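Toll-receptor-related 2 (Hydra vulgaris, PDB 4W8H) probably relays signals of a Toll-related transmembrane receptor in Hydra through its cytoplasmic TIR domain, the part present here, by pairing with other TIR domains. Local coordinates at residues W18-L23 with V36-D41. Residues are numbered along the deposited sequence; the frame is centred on the assembly and turned at random.
Sequences WVINTL and VNIRDD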
loop_
_atom_site.group_PDB
_atom_site.type_symbol
_atom_site.label_atom_id
_atom_site.label_comp_id
_atom_site.label_asym_id
_atom_site.label_seq_id
_atom_site.Cartn_x
_atom_site.Cartn_y
_atom_site.Cartn_z
ATOM N N TRP A 18 2.133 12.107 -4.153
ATOM C CA TRP A 18 1.916 11.075 -5.179
ATOM C C TRP A 18 0.874 10.089 -4.688
ATOM O O TRP A 18 -0.014 9.676 -5.424
ATOM C CB TRP A 18 3.222 10.351 -5.496
ATOM C CG TRP A 18 3.123 9.347 -6.588
ATOM C CD1 TRP A 18 3.281 9.572 -7.932
ATOM C CD2 TRP A 18 2.909 7.957 -6.435
ATOM N NE1 TRP A 18 3.153 8.403 -8.621
ATOM C CE2 TRP A 18 2.951 7.384 -7.730
ATOM C CE3 TRP A 18 2.722 7.117 -5.331
ATOM C CZ2 TRP A 18 2.778 6.004 -7.950
ATOM C CZ3 TRP A 18 2.578 5.730 -5.547
ATOM C CH2 TRP A 18 2.580 5.198 -6.856
ATOM N N VAL A 19 0.924 9.721 -3.415
ATOM C CA VAL A 19 -0.017 8.720 -2.924
ATOM C C VAL A 19 -1.446 9.186 -3.032
ATOM O O VAL A 19 -2.300 8.436 -3.513
ATOM C CB VAL A 19 0.348 8.253 -1.498
ATOM C CG1 VAL A 19 -0.830 7.400 -0.928
ATOM C CG2 VAL A 19 1.646 7.468 -1.534
ATOM N N ILE A 20 -1.739 10.410 -2.603
ATOM C CA ILE A 20 -3.116 10.848 -2.606
ATOM C C ILE A 20 -3.540 11.295 -4.006
ATOM O O ILE A 20 -4.614 10.903 -4.504
ATOM C CB ILE A 20 -3.333 11.966 -1.603
ATOM C CG1 ILE A 20 -3.038 11.464 -0.185
ATOM C CG2 ILE A 20 -4.762 12.508 -1.714
ATOM C CD1 ILE A 20 -3.993 10.421 0.309
ATOM N N ASN A 21 -2.714 12.116 -4.658
ATOM C CA ASN A 21 -3.144 12.715 -5.910
ATOM C C ASN A 21 -3.006 11.834 -7.107
ATOM O O ASN A 21 -3.689 12.087 -8.117
ATOM C CB ASN A 21 -2.392 14.036 -6.146
ATOM C CG ASN A 21 -2.632 15.027 -5.053
ATOM O OD1 ASN A 21 -1.700 15.493 -4.409
ATOM N ND2 ASN A 21 -3.891 15.317 -4.798
ATOM N N THR A 22 -2.121 10.837 -7.046
ATOM C CA THR A 22 -1.939 9.913 -8.168
ATOM C C THR A 22 -2.486 8.535 -7.852
ATOM O O THR A 22 -3.407 8.071 -8.521
ATOM C CB THR A 22 -0.467 9.880 -8.629
ATOM O OG1 THR A 22 -0.070 11.185 -9.060
ATOM C CG2 THR A 22 -0.273 8.877 -9.782
ATOM N N LEU A 23 -1.948 7.874 -6.831
ATOM C CA LEU A 23 -2.351 6.495 -6.574
ATOM C C LEU A 23 -3.798 6.366 -6.129
ATOM O O LEU A 23 -4.589 5.617 -6.735
ATOM C CB LEU A 23 -1.376 5.906 -5.541
ATOM C CG LEU A 23 -1.669 4.485 -5.056
ATOM C CD1 LEU A 23 -1.630 3.484 -6.150
ATOM C CD2 LEU A 23 -0.739 4.112 -3.925
ATOM N N VAL A 36 -7.868 5.012 3.154
ATOM C CA VAL A 36 -6.805 6.016 3.219
ATOM C C VAL A 36 -6.884 6.743 4.521
ATOM O O VAL A 36 -7.938 7.307 4.879
ATOM C CB VAL A 36 -6.817 6.989 2.048
ATOM C CG1 VAL A 36 -8.158 7.636 1.903
ATOM C CG2 VAL A 36 -5.720 8.022 2.191
ATOM N N ASN A 37 -5.782 6.727 5.246
ATOM C CA ASN A 37 -5.772 7.205 6.606
ATOM C C ASN A 37 -6.348 8.588 6.790
ATOM O O ASN A 37 -7.118 8.790 7.740
ATOM C CB ASN A 37 -4.384 7.139 7.230
ATOM C CG ASN A 37 -3.291 7.778 6.384
ATOM O OD1 ASN A 37 -3.519 8.400 5.319
ATOM N ND2 ASN A 37 -2.074 7.601 6.856
ATOM N N ILE A 38 -6.001 9.537 5.918
ATOM C CA ILE A 38 -6.363 10.928 6.160
ATOM C C ILE A 38 -7.840 11.137 6.013
ATOM O O ILE A 38 -8.315 12.182 6.440
ATOM C CB ILE A 38 -5.577 11.922 5.275
ATOM C CG1 ILE A 38 -5.879 11.716 3.798
ATOM C CG2 ILE A 38 -4.059 11.824 5.537
ATOM C CD1 ILE A 38 -5.324 12.872 2.942
ATOM N N ARG A 39 -8.559 10.181 5.440
ATOM C CA ARG A 39 -10.021 10.206 5.378
ATOM C C ARG A 39 -10.653 9.224 6.365
ATOM O O ARG A 39 -11.650 9.558 7.019
ATOM C CB ARG A 39 -10.490 9.856 3.973
ATOM C CG ARG A 39 -12.007 9.938 3.786
ATOM C CD ARG A 39 -12.401 9.552 2.383
ATOM N NE ARG A 39 -11.975 8.183 2.187
ATOM C CZ ARG A 39 -11.638 7.636 1.024
ATOM N NH1 ARG A 39 -11.720 8.334 -0.111
ATOM N NH2 ARG A 39 -11.215 6.372 1.013
ATOM N N ASP A 40 -10.135 8.007 6.430
ATOM C CA ASP A 40 -10.832 6.896 7.051
ATOM C C ASP A 40 -10.400 6.539 8.473
ATOM O O ASP A 40 -11.065 5.753 9.122
ATOM C CB ASP A 40 -10.736 5.660 6.135
ATOM C CG ASP A 40 -11.312 5.926 4.739
ATOM O OD1 ASP A 40 -12.425 6.494 4.681
ATOM O OD2 ASP A 40 -10.653 5.581 3.734
ATOM N N ASP A 41 -9.281 7.084 8.954
ATOM C CA ASP A 41 -8.860 6.795 10.322
ATOM C C ASP A 41 -9.887 7.390 11.266
ATOM O O ASP A 41 -10.511 8.411 10.999
ATOM C CB ASP A 41 -7.498 7.411 10.668
ATOM C CG ASP A 41 -6.327 6.555 10.281
ATOM O OD1 ASP A 41 -6.503 5.455 9.721
ATOM O OD2 ASP A 41 -5.163 7.020 10.473
#
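Ile20 carries its whole side of this contact, and the methyl CD1 does most of the touching. Ile20 CD1 lies 3.5 Å from Val36 CG2, the two side chains crossing at about a right angle. This is the tight, inner part: Val36 is buried, just ahead of helix 37-40. Farther out the fit is looser. Ile38 meets Ile20 tip to tip, CD1 to CD1 at 3.8 Å, and belongs to the solvent side. Its CG1 sits between the backbone N and the carbonyl carbon (chi1 63°), with the chain then extended toward Ile20. Tyr11 touches both isoleucines.

Polar groups hold the short helix from behind. Val36 N donates to Asp40 OD2 at 2.9 Å, nearly straight (172°), on the anti side, while the syn lone pair takes Arg39 NH2. Arg39 NE reaches Asp40 OD1 at 3.0 Å, making the grip side-on, and Val36 CG1 sits above one guanidinium face, offset toward its rim. In this flavodoxin-like TIR fold, then, 18-23 meets short helix 37-40, right after strand 34-35 at the sheet edge, by apolar contact of Ile20, Val36 and Ile38; farther along, the Arg39-Glu28 salt bridge, near the C-terminal end of helix 16-29, adds an ionic tie between the two helices.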